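Local structure of Alr3699 protein (Nostoc sp., 4XSO) at residues Ile9-Gln14 with Leu99-Thr104; Arg120-His125 with Arg149-Val154; Ile223-Leu228 with Leu261-Arg266. The protein is a member of the GT-B clan of glycosyltransferases, built from two Rossmann-like domains that each wrap helices around a parallel beta-sheet. All coordinates share one frame; numbering follows the deposited sequence.

In the fold
Contacts 1 and 2 build the sheet core of one Rossmann-like domain and contact 3 belongs to the other, matching the two-domain GT-B architecture. Along the chain the three come in series. Contact 1 (Ile9-Gln14 with Leu99-Thr104) joins two neighbouring central strands of a parallel sheet. Strand 99-102 pairs with strand 122-126, so contact 2 (Arg120-His125 with Arg149-Val154) continues the same sheet toward strand 153-156; the two centres are about 10 Å apart. Contact 3 (Ile223-Leu228 with Leu261-Arg266), its centre about 43 Å from that of contact 1 and about 47 Å from that of contact 2, packs a helix against a loop on the opposite side of the chain's centre.

Contact 1 (Ile9-Gln14 with Leu99-Thr104); sequences ILFLDQ and LIYANT
Tyr101 and Phe11 stand side by side on one face of the sheet, pointing the same way, and interlock with Ile9. The Phe11 edge, through CD1 and CE1, turns into the face of the Tyr101 ring in an edge-to-face pair with planes at 62°; Phe11 CD1 comes within 3.5 Å of Tyr101 CD1. Over the centre of the Phe11 ring lies Ile9 CG2, anti to the backbone N because CG1 takes chi1 -53°; it fills the hollow between that ring face and Tyr101 CB, 3.7 Å from the latter. Helix 20-29 packs on this side, with Leu25 and Ala29 on Phe11 and Ile28 on Tyr101. Leu10, Leu12, Ile100 and Ala102 point to the other face. There Leu12 CD1 meets Ile100 CG2 at 3.8 Å, and helix 105-118 fits its small Ala107 against both Leu12 and Ala102.

Between these layers the parallel strands are laced by four backbone bonds, from Leu10 N to Leu99 O (2.8 Å) through to Asn103 N with Leu12 O. At the C-terminal ends of the strands polar groups take over. Asn103 ND2 gives an almost straight bond of 3.1 Å to Asp13 OD2, with the oxygen in the amide plane although the carboxylate is turned 43° from it; Asn103 OD1 serves His127. Thr104 OG1 accepts Gln14 N and donates to Gln14 OE1 (2.8 Å).

Apolar along the strands, polar at their C-terminal ends, the contact thus ties the loop after strand 9-13 to the start of helix 105-118, whose N-cap is Thr104; OE1 of Gln14 is gripped by two bonds, from Thr104 OG1 and Lys106 N, which would limit how the amide can turn.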
loop_
_atom_site.group_PDB
_atom_site.type_symbol
_atom_site.label_atom_id
_atom_site.label_comp_id
_atom_site.label_asym_id
_atom_site.label_seq_id
_atom_site.Cartn_x
_atom_site.Cartn_y
_atom_site.Cartn_z
ATOM N N ILE A 9 7.855 16.795 10.844
ATOM C CA ILE A 9 6.563 16.330 10.365
ATOM C C ILE A 9 6.503 16.213 8.879
ATOM O O ILE A 9 6.890 17.171 8.179
ATOM C CB ILE A 9 5.411 17.246 10.827
ATOM C CG1 ILE A 9 5.442 17.440 12.324
ATOM C CG2 ILE A 9 4.045 16.717 10.313
ATOM C CD1 ILE A 9 4.223 18.220 12.866
ATOM N N LEU A 10 5.994 15.065 8.401
ATOM C CA LEU A 10 5.658 14.920 7.069
ATOM C C LEU A 10 4.114 15.026 6.954
ATOM O O LEU A 10 3.380 14.123 7.366
ATOM C CB LEU A 10 6.271 13.588 6.461
ATOM C CG LEU A 10 5.672 13.267 5.064
ATOM C CD1 LEU A 10 6.135 14.263 4.032
ATOM C CD2 LEU A 10 5.983 11.861 4.548
ATOM N N PHE A 11 3.660 16.124 6.393
ATOM C CA PHE A 11 2.245 16.430 6.179
ATOM C C PHE A 11 1.980 15.882 4.820
ATOM O O PHE A 11 2.843 16.019 3.929
ATOM C CB PHE A 11 1.932 17.938 6.179
ATOM C CG PHE A 11 2.111 18.630 7.510
ATOM C CD1 PHE A 11 1.097 18.608 8.473
ATOM C CD2 PHE A 11 3.287 19.328 7.797
ATOM C CE1 PHE A 11 1.247 19.237 9.683
ATOM C CE2 PHE A 11 3.368 20.074 8.972
ATOM C CZ PHE A 11 2.397 19.990 9.934
ATOM N N LEU A 12 0.808 15.273 4.666
ATOM C CA LEU A 12 0.375 14.752 3.405
ATOM C C LEU A 12 -1.000 15.226 3.038
ATOM O O LEU A 12 -1.937 15.268 3.856
ATOM C CB LEU A 12 0.336 13.202 3.457
ATOM C CG LEU A 12 1.626 12.452 3.578
ATOM C CD1 LEU A 12 1.322 10.941 3.725
ATOM C CD2 LEU A 12 2.461 12.731 2.328
ATOM N N ASP A 13 -1.174 15.575 1.774
ATOM C CA ASP A 13 -2.456 16.111 1.363
ATOM C C ASP A 13 -2.704 15.795 -0.121
ATOM O O ASP A 13 -1.855 16.021 -0.957
ATOM C CB ASP A 13 -2.527 17.604 1.676
ATOM C CG ASP A 13 -3.924 18.202 1.459
ATOM O OD1 ASP A 13 -4.461 18.111 0.316
ATOM O OD2 ASP A 13 -4.471 18.851 2.403
ATOM N N GLN A 14 -3.888 15.268 -0.449
ATOM C CA GLN A 14 -4.064 14.686 -1.787
ATOM C C GLN A 14 -4.199 15.746 -2.879
ATOM O O GLN A 14 -3.948 15.467 -4.047
ATOM C CB GLN A 14 -5.295 13.762 -1.852
ATOM C CG GLN A 14 -6.602 14.530 -1.944
ATOM C CD GLN A 14 -7.800 13.670 -1.464
ATOM O OE1 GLN A 14 -7.726 12.947 -0.485
ATOM N NE2 GLN A 14 -8.897 13.764 -2.172
ATOM N N LEU A 99 6.945 11.862 12.213
ATOM C CA LEU A 99 5.538 11.760 12.300
ATOM C C LEU A 99 4.917 12.072 10.920
ATOM O O LEU A 99 5.394 12.947 10.188
ATOM C CB LEU A 99 5.058 12.800 13.331
ATOM C CG LEU A 99 3.518 12.715 13.574
ATOM C CD1 LEU A 99 3.180 12.771 15.035
ATOM C CD2 LEU A 99 2.726 13.789 12.851
ATOM N N ILE A 100 3.837 11.372 10.596
ATOM C CA ILE A 100 3.134 11.549 9.357
ATOM C C ILE A 100 1.780 12.121 9.719
ATOM O O ILE A 100 1.070 11.550 10.581
ATOM C CB ILE A 100 2.920 10.204 8.607
ATOM C CG1 ILE A 100 4.246 9.542 8.265
ATOM C CG2 ILE A 100 2.152 10.384 7.343
ATOM C CD1 ILE A 100 3.978 8.083 7.847
ATOM N N TYR A 101 1.424 13.251 9.062
ATOM C CA TYR A 101 0.192 13.973 9.410
ATOM C C TYR A 101 -0.634 14.081 8.138
ATOM O O TYR A 101 -0.333 14.878 7.242
ATOM C CB TYR A 101 0.582 15.330 10.015
ATOM C CG TYR A 101 -0.462 16.163 10.656
ATOM C CD1 TYR A 101 -1.480 16.740 9.931
ATOM C CD2 TYR A 101 -0.321 16.532 11.996
ATOM C CE1 TYR A 101 -2.377 17.625 10.520
ATOM C CE2 TYR A 101 -1.223 17.404 12.614
ATOM C CZ TYR A 101 -2.244 17.945 11.885
ATOM O OH TYR A 101 -3.124 18.811 12.495
ATOM N N ALA A 102 -1.597 13.178 8.035
ATOM C CA ALA A 102 -2.481 13.064 6.847
ATOM C C ALA A 102 -3.684 13.969 7.005
ATOM O O ALA A 102 -4.431 13.878 7.997
ATOM C CB ALA A 102 -2.922 11.628 6.671
ATOM N N ASN A 103 -3.876 14.807 5.984
ATOM C CA ASN A 103 -4.830 15.882 6.006
ATOM C C ASN A 103 -6.080 15.678 5.113
ATOM O O ASN A 103 -6.965 16.513 5.091
ATOM C CB ASN A 103 -4.106 17.183 5.679
ATOM C CG ASN A 103 -4.835 18.406 6.238
ATOM O OD1 ASN A 103 -5.043 18.496 7.413
ATOM N ND2 ASN A 103 -5.180 19.365 5.375
ATOM N N THR A 104 -6.136 14.560 4.404
ATOM C CA THR A 104 -7.232 14.259 3.494
ATOM C C THR A 104 -7.315 12.763 3.413
ATOM O O THR A 104 -6.448 12.037 3.959
ATOM C CB THR A 104 -7.036 14.815 2.047
ATOM O OG1 THR A 104 -6.009 14.065 1.370
ATOM C CG2 THR A 104 -6.727 16.285 2.051
#

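Contact 2 (Arg120-His125 with Arg149-Val154); sequences RPLVYH and RFASLV
With CG turned anti to the backbone N (chi1 168°), Leu122 carries CD2 over the helix exit of Phe150 and Ala151, where it comes within 3.9 Å of Ala151 CA and 4.1 Å of Phe150 CB. Ser152 swings its hydroxyl beside its own backbone N (chi1 -70°), which puts OG 2.8 Å from the oxygen of water 1. That water accepts the N-H of Leu122 and donates to Phe150 O at 2.6 Å, bridging the strand to the last turn of the helix. Ser152 N itself binds Leu122 O at 2.8 Å. Further on, Tyr124 N reaches Leu153 O at 3.1 Å in a nearly straight bond. Val123 and Leu153 lie side by side, pointing the same way, CG1 of Val123 being 3.9 Å from CD2 of Leu153; Leu381 of helix 370-382 packs on Val123 and Thr380 on Leu153. Tyr124 and Val154 face the other side of the sheet.

The Phe150 ring leads away from the strand to meet Phe116 of its own chain and both Phe116 and Phe150 of the second subunit, so the helix end also belongs to the dimer interface. Strand 122-126, helix 137-150 and strand 153-156 form a beta-alpha-beta crossover, the repeating unit of Rossmann-like domains, and this contact closes it where the returning chain enters the sheet.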
loop_
_atom_site.group_PDB
_atom_site.type_symbol
_atom_site.label_atom_id
_atom_site.label_comp_id
_atom_site.label_asym_id
_atom_site.label_seq_id
_atom_site.Cartn_x
_atom_site.Cartn_y
_atom_site.Cartn_z
ATOM N N ARG A 120 6.606 4.929 11.665
ATOM C CA ARG A 120 6.413 6.290 12.187
ATOM C C ARG A 120 4.959 6.486 12.609
ATOM O O ARG A 120 4.072 5.995 11.948
ATOM C CB ARG A 120 6.736 7.288 11.062
ATOM C CG ARG A 120 8.122 7.126 10.470
ATOM C CD ARG A 120 9.148 7.654 11.470
ATOM N NE ARG A 120 10.518 7.643 10.926
ATOM C CZ ARG A 120 11.466 6.755 11.235
ATOM N NH1 ARG A 120 11.223 5.710 12.041
ATOM N NH2 ARG A 120 12.677 6.912 10.708
ATOM N N PRO A 121 4.716 7.180 13.725
ATOM C CA PRO A 121 3.292 7.374 14.062
ATOM C C PRO A 121 2.529 8.235 13.007
ATOM O O PRO A 121 3.120 8.963 12.231
ATOM C CB PRO A 121 3.330 8.081 15.398
ATOM C CG PRO A 121 4.743 8.667 15.497
ATOM C CD PRO A 121 5.641 7.793 14.688
ATOM N N LEU A 122 1.222 8.116 13.030
ATOM C CA LEU A 122 0.352 8.741 12.084
ATOM C C LEU A 122 -0.749 9.477 12.857
ATOM O O LEU A 122 -1.363 8.948 13.806
ATOM C CB LEU A 122 -0.265 7.671 11.228
ATOM C CG LEU A 122 -1.432 8.037 10.321
ATOM C CD1 LEU A 122 -0.905 8.864 9.176
ATOM C CD2 LEU A 122 -2.207 6.780 9.814
ATOM N N VAL A 123 -0.997 10.680 12.378
ATOM C CA VAL A 123 -2.105 11.524 12.768
ATOM C C VAL A 123 -2.912 11.755 11.527
ATOM O O VAL A 123 -2.375 12.020 10.464
ATOM C CB VAL A 123 -1.641 12.911 13.274
ATOM C CG1 VAL A 123 -2.874 13.738 13.552
ATOM C CG2 VAL A 123 -0.768 12.789 14.545
ATOM N N TYR A 124 -4.206 11.602 11.653
ATOM C CA TYR A 124 -5.148 11.927 10.651
ATOM C C TYR A 124 -5.950 13.169 11.127
ATOM O O TYR A 124 -6.563 13.130 12.163
ATOM C CB TYR A 124 -6.120 10.756 10.508
ATOM C CG TYR A 124 -7.267 10.890 9.512
ATOM C CD1 TYR A 124 -7.173 11.666 8.409
ATOM C CD2 TYR A 124 -8.446 10.129 9.686
ATOM C CE1 TYR A 124 -8.206 11.738 7.492
ATOM C CE2 TYR A 124 -9.493 10.189 8.789
ATOM C CZ TYR A 124 -9.350 10.993 7.686
ATOM O OH TYR A 124 -10.337 11.052 6.730
ATOM N N HIS A 125 -5.915 14.236 10.355
ATOM C CA HIS A 125 -6.765 15.410 10.585
ATOM C C HIS A 125 -7.899 15.382 9.650
ATOM O O HIS A 125 -7.691 15.452 8.446
ATOM C CB HIS A 125 -5.962 16.657 10.328
ATOM C CG HIS A 125 -6.594 17.868 10.882
ATOM N ND1 HIS A 125 -5.855 18.873 11.437
ATOM C CD2 HIS A 125 -7.895 18.237 10.992
ATOM C CE1 HIS A 125 -6.664 19.834 11.842
ATOM N NE2 HIS A 125 -7.905 19.479 11.578
ATOM N N ARG A 149 -6.976 1.406 12.785
ATOM C CA ARG A 149 -5.858 0.501 13.056
ATOM C C ARG A 149 -4.483 1.211 13.156
ATOM O O ARG A 149 -3.578 0.728 13.876
ATOM C CB ARG A 149 -5.765 -0.592 12.004
ATOM C CG ARG A 149 -4.648 -1.608 12.299
ATOM C CD ARG A 149 -4.747 -2.943 11.524
ATOM N NE ARG A 149 -3.896 -3.993 12.145
ATOM C CZ ARG A 149 -3.664 -5.210 11.631
ATOM N NH1 ARG A 149 -4.228 -5.598 10.480
ATOM N NH2 ARG A 149 -2.875 -6.064 12.293
ATOM N N PHE A 150 -4.283 2.246 12.370
ATOM C CA PHE A 150 -2.898 2.792 12.271
ATOM C C PHE A 150 -2.712 4.154 12.842
ATOM O O PHE A 150 -1.568 4.598 13.056
ATOM C CB PHE A 150 -2.474 2.846 10.820
ATOM C CG PHE A 150 -2.393 1.496 10.194
ATOM C CD1 PHE A 150 -1.335 0.673 10.506
ATOM C CD2 PHE A 150 -3.456 0.995 9.458
ATOM C CE1 PHE A 150 -1.289 -0.625 10.002
ATOM C CE2 PHE A 150 -3.431 -0.301 8.967
ATOM C CZ PHE A 150 -2.333 -1.107 9.222
ATOM N N ALA A 151 -3.801 4.890 12.974
ATOM C CA ALA A 151 -3.653 6.300 13.437
ATOM C C ALA A 151 -3.535 6.366 14.937
ATOM O O ALA A 151 -4.298 5.763 15.609
ATOM C CB ALA A 151 -4.868 7.094 12.968
ATOM N N SER A 152 -2.552 7.099 15.467
ATOM C CA SER A 152 -2.453 7.335 16.855
ATOM C C SER A 152 -3.494 8.317 17.354
ATOM O O SER A 152 -3.742 8.382 18.536
ATOM C CB SER A 152 -1.055 7.909 17.196
ATOM O OG SER A 152 -0.106 6.902 17.031
ATOM N N LEU A 153 -4.030 9.138 16.454
ATOM C CA LEU A 153 -4.867 10.236 16.834
ATOM C C LEU A 153 -5.652 10.662 15.576
ATOM O O LEU A 153 -5.113 10.688 14.491
ATOM C CB LEU A 153 -3.966 11.375 17.316
ATOM C CG LEU A 153 -4.658 12.716 17.351
ATOM C CD1 LEU A 153 -5.591 12.749 18.552
ATOM C CD2 LEU A 153 -3.589 13.810 17.429
ATOM N N VAL A 154 -6.921 10.994 15.752
ATOM C CA VAL A 154 -7.746 11.529 14.680
ATOM C C VAL A 154 -8.211 12.911 15.137
ATOM O O VAL A 154 -8.956 13.022 16.099
ATOM C CB VAL A 154 -8.945 10.635 14.433
ATOM C CG1 VAL A 154 -9.936 11.294 13.497
ATOM C CG2 VAL A 154 -8.456 9.305 13.854
HETATM O O HOH W 1 0.237 5.803 14.456
#

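Contact 3 (Ile223-Leu228 with Leu261-Arg266)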
loop_
_atom_site.group_PDB
_atom_site.type_symbol
_atom_site.label_atom_id
_atom_site.label_comp_id
_atom_site.label_asym_id
_atom_site.label_seq_id
_atom_site.Cartn_x
_atom_site.Cartn_y
_atom_site.Cartn_z
ATOM N N ILE A 223 -30.873 30.735 -2.496
ATOM C CA ILE A 223 -31.687 30.893 -1.286
ATOM C C ILE A 223 -31.647 32.366 -0.796
ATOM O O ILE A 223 -32.680 32.920 -0.484
ATOM C CB ILE A 223 -31.194 29.925 -0.153
ATOM C CG1 ILE A 223 -31.095 28.481 -0.647
ATOM C CG2 ILE A 223 -32.070 30.026 1.105
ATOM C CD1 ILE A 223 -32.467 27.883 -0.915
ATOM N N LEU A 224 -30.446 32.997 -0.742
ATOM C CA LEU A 224 -30.347 34.411 -0.422
ATOM C C LEU A 224 -31.177 35.250 -1.412
ATOM O O LEU A 224 -31.854 36.190 -1.019
ATOM C CB LEU A 224 -28.863 34.877 -0.350
ATOM C CG LEU A 224 -28.640 36.386 -0.139
ATOM C CD1 LEU A 224 -29.230 36.812 1.186
ATOM C CD2 LEU A 224 -27.133 36.697 -0.160
ATOM N N ILE A 225 -31.052 34.945 -2.698
ATOM C CA ILE A 225 -31.789 35.653 -3.753
ATOM C C ILE A 225 -33.328 35.506 -3.537
ATOM O O ILE A 225 -33.991 36.529 -3.486
ATOM C CB ILE A 225 -31.296 35.217 -5.152
ATOM C CG1 ILE A 225 -29.824 35.647 -5.315
ATOM C CG2 ILE A 225 -32.155 35.850 -6.229
ATOM C CD1 ILE A 225 -29.079 34.848 -6.345
ATOM N N ASP A 226 -33.850 34.288 -3.280
ATOM C CA ASP A 226 -35.289 34.154 -2.957
ATOM C C ASP A 226 -35.667 34.964 -1.713
ATOM O O ASP A 226 -36.649 35.690 -1.702
ATOM C CB ASP A 226 -35.666 32.716 -2.712
ATOM C CG ASP A 226 -35.782 31.896 -3.973
ATOM O OD1 ASP A 226 -35.981 32.488 -5.028
ATOM O OD2 ASP A 226 -35.651 30.638 -3.898
ATOM N N ALA A 227 -34.834 34.933 -0.671
ATOM C CA ALA A 227 -35.132 35.759 0.491
ATOM C C ALA A 227 -35.110 37.262 0.161
ATOM O O ALA A 227 -35.871 38.032 0.734
ATOM C CB ALA A 227 -34.158 35.466 1.628
ATOM N N LEU A 228 -34.244 37.713 -0.741
ATOM C CA LEU A 228 -34.184 39.142 -1.055
ATOM C C LEU A 228 -35.533 39.623 -1.606
ATOM O O LEU A 228 -35.991 40.710 -1.298
ATOM C CB LEU A 228 -33.076 39.406 -2.084
ATOM C CG LEU A 228 -32.211 40.632 -1.814
ATOM C CD1 LEU A 228 -31.728 40.624 -0.379
ATOM C CD2 LEU A 228 -31.012 40.683 -2.761
ATOM N N LEU A 261 -36.966 37.577 -10.672
ATOM C CA LEU A 261 -37.494 38.207 -9.451
ATOM C C LEU A 261 -37.496 39.703 -9.519
ATOM O O LEU A 261 -37.964 40.368 -8.612
ATOM C CB LEU A 261 -36.756 37.710 -8.210
ATOM C CG LEU A 261 -37.133 36.221 -8.044
ATOM C CD1 LEU A 261 -36.113 35.409 -7.271
ATOM C CD2 LEU A 261 -38.505 36.098 -7.408
ATOM N N GLY A 262 -37.025 40.280 -10.618
ATOM C CA GLY A 262 -36.880 41.748 -10.640
ATOM C C GLY A 262 -35.830 42.340 -9.709
ATOM O O GLY A 262 -35.911 43.512 -9.322
ATOM N N LEU A 263 -34.801 41.558 -9.387
ATOM C CA LEU A 263 -33.745 41.988 -8.447
ATOM C C LEU A 263 -32.377 42.459 -9.020
ATOM O O LEU A 263 -31.361 42.494 -8.297
ATOM C CB LEU A 263 -33.505 40.840 -7.518
ATOM C CG LEU A 263 -34.685 40.611 -6.555
ATOM C CD1 LEU A 263 -34.350 39.364 -5.763
ATOM C CD2 LEU A 263 -34.952 41.822 -5.663
ATOM N N GLU A 264 -32.345 42.859 -10.294
ATOM C CA GLU A 264 -31.081 43.039 -11.009
ATOM C C GLU A 264 -30.290 44.207 -10.470
ATOM O O GLU A 264 -29.087 44.249 -10.619
ATOM C CB GLU A 264 -31.274 43.223 -12.528
ATOM C CG GLU A 264 -32.214 44.371 -12.917
ATOM C CD GLU A 264 -33.675 43.922 -13.048
ATOM O OE1 GLU A 264 -33.996 42.777 -12.615
ATOM O OE2 GLU A 264 -34.458 44.702 -13.624
ATOM N N ASN A 265 -30.986 45.159 -9.883
ATOM C CA ASN A 265 -30.371 46.281 -9.264
ATOM C C ASN A 265 -30.212 46.178 -7.733
ATOM O O ASN A 265 -29.989 47.154 -7.094
ATOM C CB ASN A 265 -31.125 47.550 -9.594
ATOM C CG ASN A 265 -30.159 48.675 -9.936
ATOM O OD1 ASN A 265 -29.160 48.461 -10.691
ATOM N ND2 ASN A 265 -30.388 49.854 -9.350
ATOM N N ARG A 266 -30.373 45.000 -7.184
ATOM C CA ARG A 266 -30.259 44.790 -5.735
ATOM C C ARG A 266 -29.324 43.610 -5.427
ATOM O O ARG A 266 -29.315 43.135 -4.305
ATOM C CB ARG A 266 -31.657 44.487 -5.187
ATOM C CG ARG A 266 -32.550 45.727 -5.219
ATOM C CD ARG A 266 -33.904 45.429 -4.671
ATOM N NE ARG A 266 -33.841 45.022 -3.285
ATOM C CZ ARG A 266 -34.774 44.298 -2.702
ATOM N NH1 ARG A 266 -35.879 43.912 -3.369
ATOM N NH2 ARG A 266 -34.623 43.966 -1.462
#
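Leu228, the last residue of helix 221-228, reaches across to the loop Leu261-Arg266. Its CB touches Leu263 CD1 at 3.9 Å. CG lies over one face of the Arg266 guanidinium, 4.1 Å from NH2. At the tip CD2 abuts the backbone carbonyl, 3.4 Å from Arg266 O. The leucine and arginine side chains run past one another in opposite directions. The Arg266 chain bends at chi3 (62°), and its NH2 is hydrogen-bonded to Val235 O, consistent with the guanidinium being kept over the leucine.

One turn back, Ile225 CG2 meets both Leu263 CD1 (4.2 Å) and Leu261 CD1 (4.1 Å). Leu261 CD1 also rests 3.7 Å from Asp226 OD1, an oxygen that is hydrogen-bonded to Gln257. Gly262, with positive phi, closes helix 248-260 in a Schellman motif, and a type I turn from Leu263 to Arg266 leads on toward strand 267-271.

Within the domain, Leu224 reaches strands 207-212 and 235-240 and Leu228 reaches strand 235-240, with helix 248-260 on Ile225 and helix 336-348 on Ala227, while the loop borders helix 221-228 on its way to the outermost strand 267-271.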